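Local structure of putative sugar kinase PH1459 (Pyrococcus horikoshii, 3EWM) at residues F110-N115 against E142-V147; A251-G256 against L266-F271; N273-L278 against D292-Y297. The protein probably phosphorylates a sugar, perhaps fructose, using ATP as phosphate donor. All blocks are in the same frame, centred on the assembly; numbering follows the deposited sequence.

Contact 1. Residues F110-N115 against E142-V147; sequences FNMTLN and ETVMKV
Thr143, on the first turns of helix 140-151, meets the loop 110-115 with both branches of its side chain, a compact example of how one threonine can join a helix to an irregular segment. Its hydroxyl donates a short hydrogen bond to the backbone of the selenomethionine Met112, with OG1 2.6 Å from Met112 O. The donor stands about 40° out of the carbonyl plane, so it comes down on the oxygen from above. Pro139 O, one turn back, is also within hydrogen-bonding reach of OG1, and the two carbonyls must share or compete for the single hydroxyl proton. With chi1 at -66°, OG1 sits beside the backbone N while the methyl swings anti to it and lies against the loop backbone, CG2 being 3.5 Å from Thr113 C. A valine in its place would probably leave Met112 O without its bond to the helix and the loop backbone freer to shift. Deeper in, the packing is already slacker: Met112 CE only approaches Val144 CG2, at 4.4 Å.

The outer side is looser and faces solvent. There Leu114 and Lys146 cross at about a right angle, and Leu114 CD1 rests 3.8 Å from Lys146 CD. The contact uses the methylenes of the lysine, whose chain bends at its last torsion and carries the amino end away from the loop.

Helix 140-151 connects the parallel neighbours 127-131 and 156-160 in a beta-alpha-beta crossover. Val144 and Val147 lie on Ile7 of strand 3-7, Met145 packs against helix 172-185, and Trp119 of helix 119-124 touches both Leu114 and Val147.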
ATOM      1  N   PHE A 110      -5.929   2.186  11.301  1.00  8.16           N
ATOM      2  CA  PHE A 110      -5.107   2.643  12.426  1.00  8.77           C
ATOM      3  C   PHE A 110      -5.499   4.045  12.897  1.00  9.29           C
ATOM      4  O   PHE A 110      -4.978   4.531  13.902  1.00  9.11           O
ATOM      5  CB  PHE A 110      -3.622   2.627  12.059  1.00  8.62           C
ATOM      6  CG  PHE A 110      -2.949   1.288  12.209  1.00  9.76           C
ATOM      7  CD1 PHE A 110      -3.128   0.520  13.356  1.00 10.41           C
ATOM      8  CD2 PHE A 110      -2.086   0.817  11.214  1.00 10.02           C
ATOM      9  CE1 PHE A 110      -2.481  -0.692  13.514  1.00 10.42           C
ATOM     10  CE2 PHE A 110      -1.410  -0.404  11.376  1.00 10.65           C
ATOM     11  CZ  PHE A 110      -1.611  -1.155  12.522  1.00  9.98           C
ATOM     12  N   ASN A 111      -6.466   4.652  12.212  1.00  9.76           N
ATOM     13  CA  ASN A 111      -6.922   6.012  12.493  1.00 10.73           C
ATOM     14  C   ASN A 111      -8.328   6.102  13.131  1.00 11.76           C
ATOM     15  O   ASN A 111      -9.046   7.083  12.928  1.00 11.17           O
ATOM     16  CB  ASN A 111      -6.903   6.814  11.183  1.00 10.43           C
ATOM     17  CG  ASN A 111      -6.790   8.308  11.404  1.00 11.50           C
ATOM     18  OD1 ASN A 111      -6.164   8.766  12.368  1.00 10.47           O
ATOM     19  ND2 ASN A 111      -7.357   9.080  10.483  1.00 10.54           N
HETATM   20  N   MSE A 112      -8.728   5.086  13.901  1.00 12.26           N
HETATM   21  CA  MSE A 112     -10.044   5.099  14.535  1.00 15.06           C
HETATM   22  C   MSE A 112     -10.050   5.960  15.778  1.00 12.97           C
HETATM   23  O   MSE A 112      -9.156   5.876  16.607  1.00 10.96           O
HETATM   24  CB  MSE A 112     -10.499   3.682  14.886  1.00 13.92           C
HETATM   25  CG  MSE A 112     -10.993   2.927  13.677  1.00 16.78           C
HETATM   26 SE   MSE A 112     -11.804   1.237  14.181  1.00 27.19          SE
HETATM   27  CE  MSE A 112     -10.175   0.286  14.144  1.00 14.36           C
ATOM     28  N   THR A 113     -11.059   6.805  15.893  1.00 13.29           N
ATOM     29  CA  THR A 113     -11.249   7.572  17.110  1.00 13.02           C
ATOM     30  C   THR A 113     -12.569   7.125  17.706  1.00 12.78           C
ATOM     31  O   THR A 113     -13.338   6.383  17.075  1.00 12.58           O
ATOM     32  CB  THR A 113     -11.262   9.099  16.831  1.00 13.82           C
ATOM     33  OG1 THR A 113     -12.291   9.383  15.885  1.00 14.30           O
ATOM     34  CG2 THR A 113      -9.919   9.567  16.253  1.00 14.91           C
ATOM     35  N   LEU A 114     -12.855   7.578  18.915  1.00 12.47           N
ATOM     36  CA  LEU A 114     -14.092   7.198  19.581  1.00 12.54           C
ATOM     37  C   LEU A 114     -15.350   7.543  18.788  1.00 12.84           C
ATOM     38  O   LEU A 114     -16.323   6.811  18.846  1.00 10.89           O
ATOM     39  CB  LEU A 114     -14.156   7.807  20.965  1.00 12.48           C
ATOM     40  CG  LEU A 114     -13.161   7.156  21.915  1.00 13.14           C
ATOM     41  CD1 LEU A 114     -12.994   8.019  23.158  1.00 11.90           C
ATOM     42  CD2 LEU A 114     -13.607   5.733  22.276  1.00 13.80           C
ATOM     43  N   ASN A 115     -15.302   8.644  18.043  1.00 13.55           N
ATOM     44  CA  ASN A 115     -16.402   9.040  17.163  1.00 15.57           C
ATOM     45  C   ASN A 115     -16.703   8.017  16.079  1.00 15.23           C
ATOM     46  O   ASN A 115     -17.820   7.974  15.594  1.00 16.29           O
ATOM     47  CB  ASN A 115     -16.082  10.365  16.483  1.00 17.12           C
ATOM     48  CG  ASN A 115     -15.511  11.357  17.424  1.00 21.32           C
ATOM     49  OD1 ASN A 115     -14.288  11.555  17.464  1.00 29.07           O
ATOM     50  ND2 ASN A 115     -16.366  11.965  18.228  1.00 23.32           N
ATOM     51  N   GLU A 142      -5.608   3.271  21.287  1.00 11.36           N
ATOM     52  CA  GLU A 142      -6.305   3.839  22.428  1.00 11.78           C
ATOM     53  C   GLU A 142      -7.816   3.702  22.298  1.00 11.38           C
ATOM     54  O   GLU A 142      -8.488   3.390  23.269  1.00 10.87           O
ATOM     55  CB  GLU A 142      -5.846   5.282  22.695  1.00 12.95           C
ATOM     56  CG  GLU A 142      -4.519   5.259  23.414  1.00 15.11           C
ATOM     57  CD  GLU A 142      -3.838   6.599  23.534  1.00 19.70           C
ATOM     58  OE1 GLU A 142      -2.691   6.572  24.034  1.00 22.67           O
ATOM     59  OE2 GLU A 142      -4.419   7.643  23.134  1.00 18.34           O
ATOM     60  N   THR A 143      -8.320   3.903  21.082  1.00 10.46           N
ATOM     61  CA  THR A 143      -9.727   3.836  20.789  1.00 10.13           C
ATOM     62  C   THR A 143     -10.249   2.428  21.071  1.00 10.12           C
ATOM     63  O   THR A 143     -11.233   2.267  21.792  1.00  8.90           O
ATOM     64  CB  THR A 143     -10.019   4.248  19.335  1.00 10.23           C
ATOM     65  OG1 THR A 143      -9.689   5.639  19.162  1.00  9.76           O
ATOM     66  CG2 THR A 143     -11.493   4.016  18.990  1.00 11.22           C
ATOM     67  N   VAL A 144      -9.567   1.421  20.523  1.00  9.23           N
ATOM     68  CA  VAL A 144      -9.986   0.040  20.706  1.00  9.03           C
ATOM     69  C   VAL A 144      -9.910  -0.319  22.185  1.00  8.79           C
ATOM     70  O   VAL A 144     -10.817  -0.960  22.689  1.00  8.55           O
ATOM     71  CB  VAL A 144      -9.190  -0.944  19.811  1.00  8.31           C
ATOM     72  CG1 VAL A 144      -9.503  -2.412  20.131  1.00  9.54           C
ATOM     73  CG2 VAL A 144      -9.512  -0.669  18.349  1.00  8.56           C
HETATM   74  N   MSE A 145      -8.867   0.132  22.880  1.00  9.26           N
HETATM   75  CA  MSE A 145      -8.728  -0.222  24.298  1.00 11.07           C
HETATM   76  C   MSE A 145      -9.905   0.343  25.084  1.00 10.40           C
HETATM   77  O   MSE A 145     -10.451  -0.318  25.958  1.00 10.05           O
HETATM   78  CB  MSE A 145      -7.392   0.244  24.881  1.00 11.44           C
HETATM   79  CG  MSE A 145      -6.173  -0.535  24.359  1.00 16.62           C
HETATM   80 SE   MSE A 145      -6.415  -2.479  24.538  1.00 30.91          SE
HETATM   81  CE  MSE A 145      -6.415  -2.574  26.463  1.00 21.83           C
ATOM     82  N   LYS A 146     -10.306   1.562  24.740  1.00 10.75           N
ATOM     83  CA  LYS A 146     -11.501   2.164  25.329  1.00 10.24           C
ATOM     84  C   LYS A 146     -12.780   1.394  25.027  1.00  9.77           C
ATOM     85  O   LYS A 146     -13.585   1.184  25.911  1.00  9.72           O
ATOM     86  CB  LYS A 146     -11.610   3.632  24.928  1.00 11.24           C
ATOM     87  CG  LYS A 146     -10.552   4.452  25.648  1.00 13.47           C
ATOM     88  CD  LYS A 146     -10.690   5.936  25.410  1.00 18.71           C
ATOM     89  CE  LYS A 146      -9.733   6.663  26.344  1.00 19.55           C
ATOM     90  NZ  LYS A 146      -8.311   6.396  25.978  1.00 22.37           N
ATOM     91  N   VAL A 147     -12.954   0.949  23.791  1.00  9.23           N
ATOM     92  CA  VAL A 147     -14.141   0.163  23.442  1.00  9.43           C
ATOM     93  C   VAL A 147     -14.244  -1.086  24.322  1.00  9.37           C
ATOM     94  O   VAL A 147     -15.282  -1.357  24.948  1.00  9.26           O
ATOM     95  CB  VAL A 147     -14.157  -0.195  21.938  1.00  9.07           C
ATOM     96  CG1 VAL A 147     -15.305  -1.134  21.613  1.00  9.50           C
ATOM     97  CG2 VAL A 147     -14.250   1.070  21.082  1.00 10.92           C
TER

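Contact 2. Residues A251-G256 against L266-F271; sequences AALLVG and LKLGKF
Leu268 reaches from helix 265-279 into the groove beside Leu253 and Gly256. Its CB itself meets nothing of the other segment; chi1 near -178° sets CG anti to the backbone N and turns the branch toward helix 245-259. CG then lies 3.6 Å from Leu253 CD1, the two leucine side chains crossing at about a right angle. Beyond it the tip divides: CD2 stays against the same leucine methyl, whereas CD1 pushes on to the backbone, 3.5 Å from Leu253 O and 3.7 Å from Gly256 CA. The glycine makes this approach possible, since a CB built on it would fall 2.4 Å from Leu268 CD1.

The two segments run roughly antiparallel, with 147° between their directions, and their axes come within 9.2 Å. Helix 245-259 starts inside the sequence DTTGAGD, the second PfkB signature, which in relatives forms the anion hole at a helix N-terminus; the residues described here lie further along that helix.

One turn along, Phe271 presents the edge of its ring to Ala252 O, which lies near the ring plane, 3.4 Å from Phe271 CE2. Ala252 CB adds apolar packing, 3.8 Å from Phe271 CE2. Val255 CG1 approaches the same ring carbon obliquely. Ala300, Val303 and Leu304 of helix 298-304 also touch the Phe271 side chain, while Leu253 and Leu268 both pack on Leu211 of strand 211-215.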
ATOM      1  N   ALA A 251     -13.344 -18.077  14.697  1.00  9.63           N
ATOM      2  CA  ALA A 251     -14.772 -17.962  14.423  1.00  9.55           C
ATOM      3  C   ALA A 251     -15.557 -19.110  15.068  1.00  9.89           C
ATOM      4  O   ALA A 251     -16.528 -18.877  15.777  1.00  8.51           O
ATOM      5  CB  ALA A 251     -15.026 -17.909  12.925  1.00  9.63           C
ATOM      6  N   ALA A 252     -15.080 -20.336  14.853  1.00  9.91           N
ATOM      7  CA  ALA A 252     -15.693 -21.523  15.453  1.00 10.89           C
ATOM      8  C   ALA A 252     -15.732 -21.453  16.968  1.00 10.99           C
ATOM      9  O   ALA A 252     -16.702 -21.878  17.588  1.00 11.74           O
ATOM     10  CB  ALA A 252     -14.946 -22.773  15.027  1.00 10.14           C
ATOM     11  N   LEU A 253     -14.654 -20.959  17.573  1.00 11.88           N
ATOM     12  CA  LEU A 253     -14.579 -20.920  19.018  1.00 12.21           C
ATOM     13  C   LEU A 253     -15.636 -19.977  19.569  1.00 11.74           C
ATOM     14  O   LEU A 253     -16.337 -20.301  20.533  1.00 11.29           O
ATOM     15  CB  LEU A 253     -13.193 -20.479  19.478  1.00 12.65           C
ATOM     16  CG  LEU A 253     -12.927 -20.787  20.948  1.00 17.29           C
ATOM     17  CD1 LEU A 253     -12.708 -22.291  21.123  1.00 18.61           C
ATOM     18  CD2 LEU A 253     -11.714 -20.012  21.436  1.00 19.27           C
ATOM     19  N   LEU A 254     -15.722 -18.811  18.939  1.00 10.64           N
ATOM     20  CA  LEU A 254     -16.641 -17.764  19.339  1.00 10.12           C
ATOM     21  C   LEU A 254     -18.083 -18.170  19.105  1.00 10.06           C
ATOM     22  O   LEU A 254     -18.921 -18.003  19.982  1.00  9.62           O
ATOM     23  CB  LEU A 254     -16.309 -16.470  18.600  1.00  9.90           C
ATOM     24  CG  LEU A 254     -14.906 -15.922  18.919  1.00  9.98           C
ATOM     25  CD1 LEU A 254     -14.769 -14.496  18.428  1.00 11.42           C
ATOM     26  CD2 LEU A 254     -14.623 -16.003  20.437  1.00  9.60           C
ATOM     27  N   VAL A 255     -18.365 -18.711  17.928  1.00  9.88           N
ATOM     28  CA  VAL A 255     -19.707 -19.240  17.652  1.00 10.47           C
ATOM     29  C   VAL A 255     -20.065 -20.377  18.626  1.00 10.47           C
ATOM     30  O   VAL A 255     -21.164 -20.384  19.170  1.00 11.34           O
ATOM     31  CB  VAL A 255     -19.877 -19.640  16.170  1.00 10.20           C
ATOM     32  CG1 VAL A 255     -21.166 -20.397  15.964  1.00 11.51           C
ATOM     33  CG2 VAL A 255     -19.877 -18.373  15.281  1.00  8.97           C
ATOM     34  N   GLY A 256     -19.130 -21.300  18.863  1.00 11.26           N
ATOM     35  CA  GLY A 256     -19.299 -22.368  19.858  1.00 11.56           C
ATOM     36  C   GLY A 256     -19.654 -21.867  21.244  1.00 12.24           C
ATOM     37  O   GLY A 256     -20.634 -22.316  21.863  1.00 12.59           O
ATOM     38  N   LEU A 266     -14.946 -30.052  25.470  1.00 16.22           N
ATOM     39  CA  LEU A 266     -15.007 -31.136  24.488  1.00 16.17           C
ATOM     40  C   LEU A 266     -15.871 -30.814  23.268  1.00 15.73           C
ATOM     41  O   LEU A 266     -15.432 -30.998  22.140  1.00 15.46           O
ATOM     42  CB  LEU A 266     -15.466 -32.438  25.160  1.00 16.50           C
ATOM     43  CG  LEU A 266     -14.420 -33.061  26.092  1.00 17.81           C
ATOM     44  CD1 LEU A 266     -14.973 -34.339  26.684  1.00 18.80           C
ATOM     45  CD2 LEU A 266     -13.110 -33.348  25.322  1.00 19.85           C
ATOM     46  N   LYS A 267     -17.081 -30.308  23.497  1.00 15.13           N
ATOM     47  CA  LYS A 267     -17.991 -29.979  22.396  1.00 15.32           C
ATOM     48  C   LYS A 267     -17.394 -28.838  21.578  1.00 15.16           C
ATOM     49  O   LYS A 267     -17.426 -28.851  20.345  1.00 15.05           O
ATOM     50  CB  LYS A 267     -19.369 -29.573  22.929  1.00 15.54           C
ATOM     51  CG  LYS A 267     -20.189 -30.736  23.479  1.00 16.34           C
ATOM     52  CD  LYS A 267     -21.474 -30.216  24.117  1.00 17.94           C
ATOM     53  CE  LYS A 267     -22.165 -31.304  24.935  1.00 21.23           C
ATOM     54  NZ  LYS A 267     -22.714 -32.367  24.062  1.00 24.41           N
ATOM     55  N   LEU A 268     -16.846 -27.867  22.291  1.00 14.58           N
ATOM     56  CA  LEU A 268     -16.232 -26.711  21.682  1.00 15.18           C
ATOM     57  C   LEU A 268     -14.984 -27.131  20.895  1.00 14.71           C
ATOM     58  O   LEU A 268     -14.832 -26.767  19.738  1.00 14.50           O
ATOM     59  CB  LEU A 268     -15.894 -25.720  22.779  1.00 15.55           C
ATOM     60  CG  LEU A 268     -15.281 -24.385  22.407  1.00 17.26           C
ATOM     61  CD1 LEU A 268     -16.176 -23.638  21.434  1.00 19.53           C
ATOM     62  CD2 LEU A 268     -15.113 -23.620  23.737  1.00 20.16           C
ATOM     63  N   GLY A 269     -14.124 -27.932  21.521  1.00 14.59           N
ATOM     64  CA  GLY A 269     -12.925 -28.464  20.861  1.00 14.90           C
ATOM     65  C   GLY A 269     -13.198 -29.247  19.585  1.00 14.95           C
ATOM     66  O   GLY A 269     -12.565 -29.000  18.547  1.00 14.75           O
ATOM     67  N   LYS A 270     -14.138 -30.182  19.654  1.00 14.96           N
ATOM     68  CA  LYS A 270     -14.526 -30.972  18.480  1.00 14.88           C
ATOM     69  C   LYS A 270     -15.119 -30.096  17.366  1.00 13.91           C
ATOM     70  O   LYS A 270     -14.850 -30.320  16.194  1.00 13.47           O
ATOM     71  CB  LYS A 270     -15.479 -32.113  18.857  1.00 15.98           C
ATOM     72  CG  LYS A 270     -14.931 -33.111  19.906  1.00 18.63           C
ATOM     73  CD  LYS A 270     -13.636 -33.801  19.467  1.00 25.17           C
ATOM     74  CE  LYS A 270     -12.390 -33.249  20.168  1.00 27.86           C
ATOM     75  NZ  LYS A 270     -11.200 -34.123  19.900  1.00 30.97           N
ATOM     76  N   PHE A 271     -15.892 -29.080  17.741  1.00 13.45           N
ATOM     77  CA  PHE A 271     -16.472 -28.163  16.748  1.00 12.59           C
ATOM     78  C   PHE A 271     -15.389 -27.309  16.099  1.00 12.04           C
ATOM     79  O   PHE A 271     -15.286 -27.254  14.872  1.00 10.78           O
ATOM     80  CB  PHE A 271     -17.579 -27.285  17.342  1.00 12.40           C
ATOM     81  CG  PHE A 271     -18.157 -26.284  16.358  1.00 13.23           C
ATOM     82  CD1 PHE A 271     -18.847 -26.719  15.224  1.00 12.83           C
ATOM     83  CD2 PHE A 271     -18.006 -24.917  16.571  1.00 11.16           C
ATOM     84  CE1 PHE A 271     -19.370 -25.818  14.309  1.00 12.54           C
ATOM     85  CE2 PHE A 271     -18.530 -23.992  15.670  1.00 12.98           C
ATOM     86  CZ  PHE A 271     -19.220 -24.438  14.535  1.00 13.20           C
TER

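Contact 3. Residues N273-L278 against D292-Y297; sequences NLVAAL and DELLKY
Leu294 lays one methyl, CD2, among three side chains of helix 265-279, and the contact is built round that atom. Leu278 CD1 comes to 3.5 Å from Leu294 CD2, and Val275 CG2 follows at 3.7 Å. Leu274 completes the group with its own CD2. Leu274 and Leu278, one turn apart, each slide past Leu294 in the opposite direction, whereas Val275 meets it crosswise.

Tyr297 covers the same two leucines from the other end of its turn. Leu274 straddles the base of the tyrosine: its CD2 packs 3.5 Å from Tyr297 CB, and its CD1 stands over one ring face in a CH-pi contact, 4.2 Å from the ring centroid and 18° off the normal. Leu274 reaches this place with CG anti to the backbone N (chi1 171°), which carries its branch toward Tyr297. Leu278 meets the far half of the ring obliquely, with CD1 3.8 Å from Tyr297 CE2 and CD2 close to the phenol oxygen. The side-chain contacts are almost entirely apolar, and the tyrosine end is exposed.

The next shell fixes the spacing of Leu294 and Tyr297. A type I beta turn joins them, closed by a backbone hydrogen bond of 2.9 Å from Tyr297 N to Leu294 O, and the same carbonyl oxygen lies at the ring edge, in its plane. Just before the turn, Glu293 OE1 accepts a hydrogen bond from Arg290 N.

Tyr297 occupies the N-cap position of helix 298-304, which packs back on the contact: Ala300 touches Leu274 and Leu294, and Leu304 touches Leu294. From loops, Leu46 adjoins Leu294 and Pro289 adjoins Leu278. Helix 265-279 lies here against the short helix 291-294 and helix 298-304.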
ATOM      1  N   ASN A 273     -12.218 -27.833  16.016  1.00 12.60           N
ATOM      2  CA  ASN A 273     -11.326 -28.707  15.260  1.00 13.06           C
ATOM      3  C   ASN A 273     -11.889 -28.995  13.865  1.00 13.09           C
ATOM      4  O   ASN A 273     -11.162 -28.902  12.868  1.00 13.03           O
ATOM      5  CB  ASN A 273     -11.070 -30.016  16.014  1.00 13.82           C
ATOM      6  CG  ASN A 273      -9.854 -30.772  15.489  1.00 15.81           C
ATOM      7  OD1 ASN A 273      -8.925 -30.181  14.937  1.00 20.79           O
ATOM      8  ND2 ASN A 273      -9.842 -32.071  15.693  1.00 20.40           N
ATOM      9  N   LEU A 274     -13.178 -29.334  13.803  1.00 12.51           N
ATOM     10  CA  LEU A 274     -13.839 -29.664  12.537  1.00 13.39           C
ATOM     11  C   LEU A 274     -13.857 -28.478  11.591  1.00 12.65           C
ATOM     12  O   LEU A 274     -13.552 -28.617  10.414  1.00 12.56           O
ATOM     13  CB  LEU A 274     -15.258 -30.187  12.780  1.00 13.26           C
ATOM     14  CG  LEU A 274     -16.140 -30.372  11.539  1.00 14.08           C
ATOM     15  CD1 LEU A 274     -15.617 -31.495  10.662  1.00 15.62           C
ATOM     16  CD2 LEU A 274     -17.587 -30.611  11.920  1.00 14.75           C
ATOM     17  N   VAL A 275     -14.219 -27.314  12.119  1.00 12.99           N
ATOM     18  CA  VAL A 275     -14.219 -26.082  11.326  1.00 12.75           C
ATOM     19  C   VAL A 275     -12.834 -25.783  10.753  1.00 12.84           C
ATOM     20  O   VAL A 275     -12.709 -25.541   9.545  1.00 12.08           O
ATOM     21  CB  VAL A 275     -14.780 -24.889  12.109  1.00 12.65           C
ATOM     22  CG1 VAL A 275     -14.582 -23.539  11.299  1.00 11.73           C
ATOM     23  CG2 VAL A 275     -16.244 -25.143  12.436  1.00 12.69           C
ATOM     24  N   ALA A 276     -11.808 -25.807  11.614  1.00 12.74           N
ATOM     25  CA  ALA A 276     -10.431 -25.616  11.166  1.00 13.10           C
ATOM     26  C   ALA A 276     -10.037 -26.649  10.116  1.00 13.30           C
ATOM     27  O   ALA A 276      -9.486 -26.287   9.075  1.00 12.78           O
ATOM     28  CB  ALA A 276      -9.435 -25.637  12.333  1.00 12.56           C
ATOM     29  N   ALA A 277     -10.331 -27.920  10.388  1.00 13.24           N
ATOM     30  CA  ALA A 277      -9.982 -28.999   9.459  1.00 14.28           C
ATOM     31  C   ALA A 277     -10.610 -28.728   8.097  1.00 14.10           C
ATOM     32  O   ALA A 277      -9.927 -28.737   7.064  1.00 13.86           O
ATOM     33  CB  ALA A 277     -10.457 -30.350  10.006  1.00 13.58           C
ATOM     34  N   LEU A 278     -11.914 -28.456   8.112  1.00 14.35           N
ATOM     35  CA  LEU A 278     -12.651 -28.183   6.877  1.00 14.58           C
ATOM     36  C   LEU A 278     -12.181 -26.897   6.198  1.00 14.06           C
ATOM     37  O   LEU A 278     -12.212 -26.807   4.975  1.00 13.89           O
ATOM     38  CB  LEU A 278     -14.165 -28.142   7.116  1.00 14.66           C
ATOM     39  CG  LEU A 278     -14.956 -29.415   7.464  1.00 16.72           C
ATOM     40  CD1 LEU A 278     -16.440 -29.111   7.351  1.00 19.05           C
ATOM     41  CD2 LEU A 278     -14.587 -30.616   6.605  1.00 20.38           C
ATOM     42  N   ASP A 292     -24.056 -24.863   6.322  1.00 20.04           N
ATOM     43  CA  ASP A 292     -24.717 -25.939   5.569  1.00 21.45           C
ATOM     44  C   ASP A 292     -23.777 -27.132   5.323  1.00 21.11           C
ATOM     45  O   ASP A 292     -24.192 -28.280   5.431  1.00 21.20           O
ATOM     46  CB  ASP A 292     -25.342 -25.417   4.267  1.00 22.41           C
ATOM     47  CG  ASP A 292     -24.339 -24.707   3.364  1.00 25.70           C
ATOM     48  OD1 ASP A 292     -23.373 -25.352   2.892  1.00 30.42           O
ATOM     49  OD2 ASP A 292     -24.523 -23.499   3.102  1.00 31.33           O
ATOM     50  N   GLU A 293     -22.511 -26.856   5.025  1.00 20.54           N
ATOM     51  CA  GLU A 293     -21.514 -27.916   4.897  1.00 21.10           C
ATOM     52  C   GLU A 293     -21.241 -28.603   6.222  1.00 20.41           C
ATOM     53  O   GLU A 293     -21.058 -29.817   6.261  1.00 20.16           O
ATOM     54  CB  GLU A 293     -20.181 -27.367   4.425  1.00 21.41           C
ATOM     55  CG  GLU A 293     -20.185 -26.487   3.221  1.00 24.52           C
ATOM     56  CD  GLU A 293     -18.832 -25.836   3.069  1.00 26.32           C
ATOM     57  OE1 GLU A 293     -18.767 -24.593   2.987  1.00 26.15           O
ATOM     58  OE2 GLU A 293     -17.830 -26.588   3.095  1.00 29.49           O
ATOM     59  N   LEU A 294     -21.174 -27.814   7.297  1.00 19.82           N
ATOM     60  CA  LEU A 294     -20.845 -28.326   8.622  1.00 19.90           C
ATOM     61  C   LEU A 294     -21.944 -29.202   9.192  1.00 20.46           C
ATOM     62  O   LEU A 294     -21.671 -30.150   9.931  1.00 20.87           O
ATOM     63  CB  LEU A 294     -20.545 -27.181   9.586  1.00 18.63           C
ATOM     64  CG  LEU A 294     -19.187 -26.506   9.389  1.00 17.99           C
ATOM     65  CD1 LEU A 294     -19.225 -25.113  10.004  1.00 14.72           C
ATOM     66  CD2 LEU A 294     -18.013 -27.305   9.960  1.00 18.04           C
ATOM     67  N   LEU A 295     -23.184 -28.890   8.834  1.00 21.16           N
ATOM     68  CA  LEU A 295     -24.336 -29.637   9.329  1.00 21.98           C
ATOM     69  C   LEU A 295     -24.314 -31.123   8.933  1.00 22.13           C
ATOM     70  O   LEU A 295     -24.980 -31.936   9.561  1.00 22.04           O
ATOM     71  CB  LEU A 295     -25.633 -28.962   8.890  1.00 22.04           C
ATOM     72  CG  LEU A 295     -26.438 -28.057   9.838  1.00 23.26           C
ATOM     73  CD1 LEU A 295     -25.675 -27.519  11.022  1.00 23.39           C
ATOM     74  CD2 LEU A 295     -27.027 -26.932   9.038  1.00 23.17           C
ATOM     75  N   LYS A 296     -23.510 -31.467   7.928  1.00 23.09           N
ATOM     76  CA  LYS A 296     -23.323 -32.862   7.493  1.00 23.87           C
ATOM     77  C   LYS A 296     -22.519 -33.697   8.495  1.00 23.88           C
ATOM     78  O   LYS A 296     -22.432 -34.923   8.358  1.00 24.08           O
ATOM     79  CB  LYS A 296     -22.642 -32.919   6.117  1.00 24.11           C
ATOM     80  CG  LYS A 296     -23.197 -31.930   5.082  1.00 26.73           C
ATOM     81  CD  LYS A 296     -24.427 -32.438   4.369  1.00 31.75           C
ATOM     82  CE  LYS A 296     -24.066 -33.298   3.160  1.00 33.57           C
ATOM     83  NZ  LYS A 296     -25.297 -33.704   2.406  1.00 37.37           N
ATOM     84  N   TYR A 297     -21.942 -33.028   9.493  1.00 23.41           N
ATOM     85  CA  TYR A 297     -21.102 -33.658  10.516  1.00 22.98           C
ATOM     86  C   TYR A 297     -21.728 -33.507  11.885  1.00 23.24           C
ATOM     87  O   TYR A 297     -22.289 -32.452  12.203  1.00 22.72           O
ATOM     88  CB  TYR A 297     -19.706 -33.023  10.541  1.00 22.81           C
ATOM     89  CG  TYR A 297     -18.963 -33.142   9.240  1.00 22.23           C
ATOM     90  CD1 TYR A 297     -18.105 -34.212   9.003  1.00 21.92           C
ATOM     91  CD2 TYR A 297     -19.134 -32.189   8.227  1.00 22.30           C
ATOM     92  CE1 TYR A 297     -17.417 -34.322   7.789  1.00 24.61           C
ATOM     93  CE2 TYR A 297     -18.456 -32.294   7.012  1.00 23.52           C
ATOM     94  CZ  TYR A 297     -17.604 -33.358   6.800  1.00 23.36           C
ATOM     95  OH  TYR A 297     -16.935 -33.463   5.598  1.00 24.38           O
TER

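Contacts 2 and 3 form one continuous region, with centres 11 Å apart, because helix 265-279 takes part in both. They meet directly where Ala252 CB lies 3.6 Å from Val275 CB, and helix 298-304 borders both. Contact 1 lies on the opposite side of the chain's centre, its own centre 29 Å from that of contact 2 and 35 Å from that of contact 3. Their relation to the ATP site differs accordingly: the side chain of Leu253 in contact 2 is about 6 Å from that of the ATP-binding Lys190, that of Val275 in contact 3 about 11 Å, while contact 1 is remote from the site.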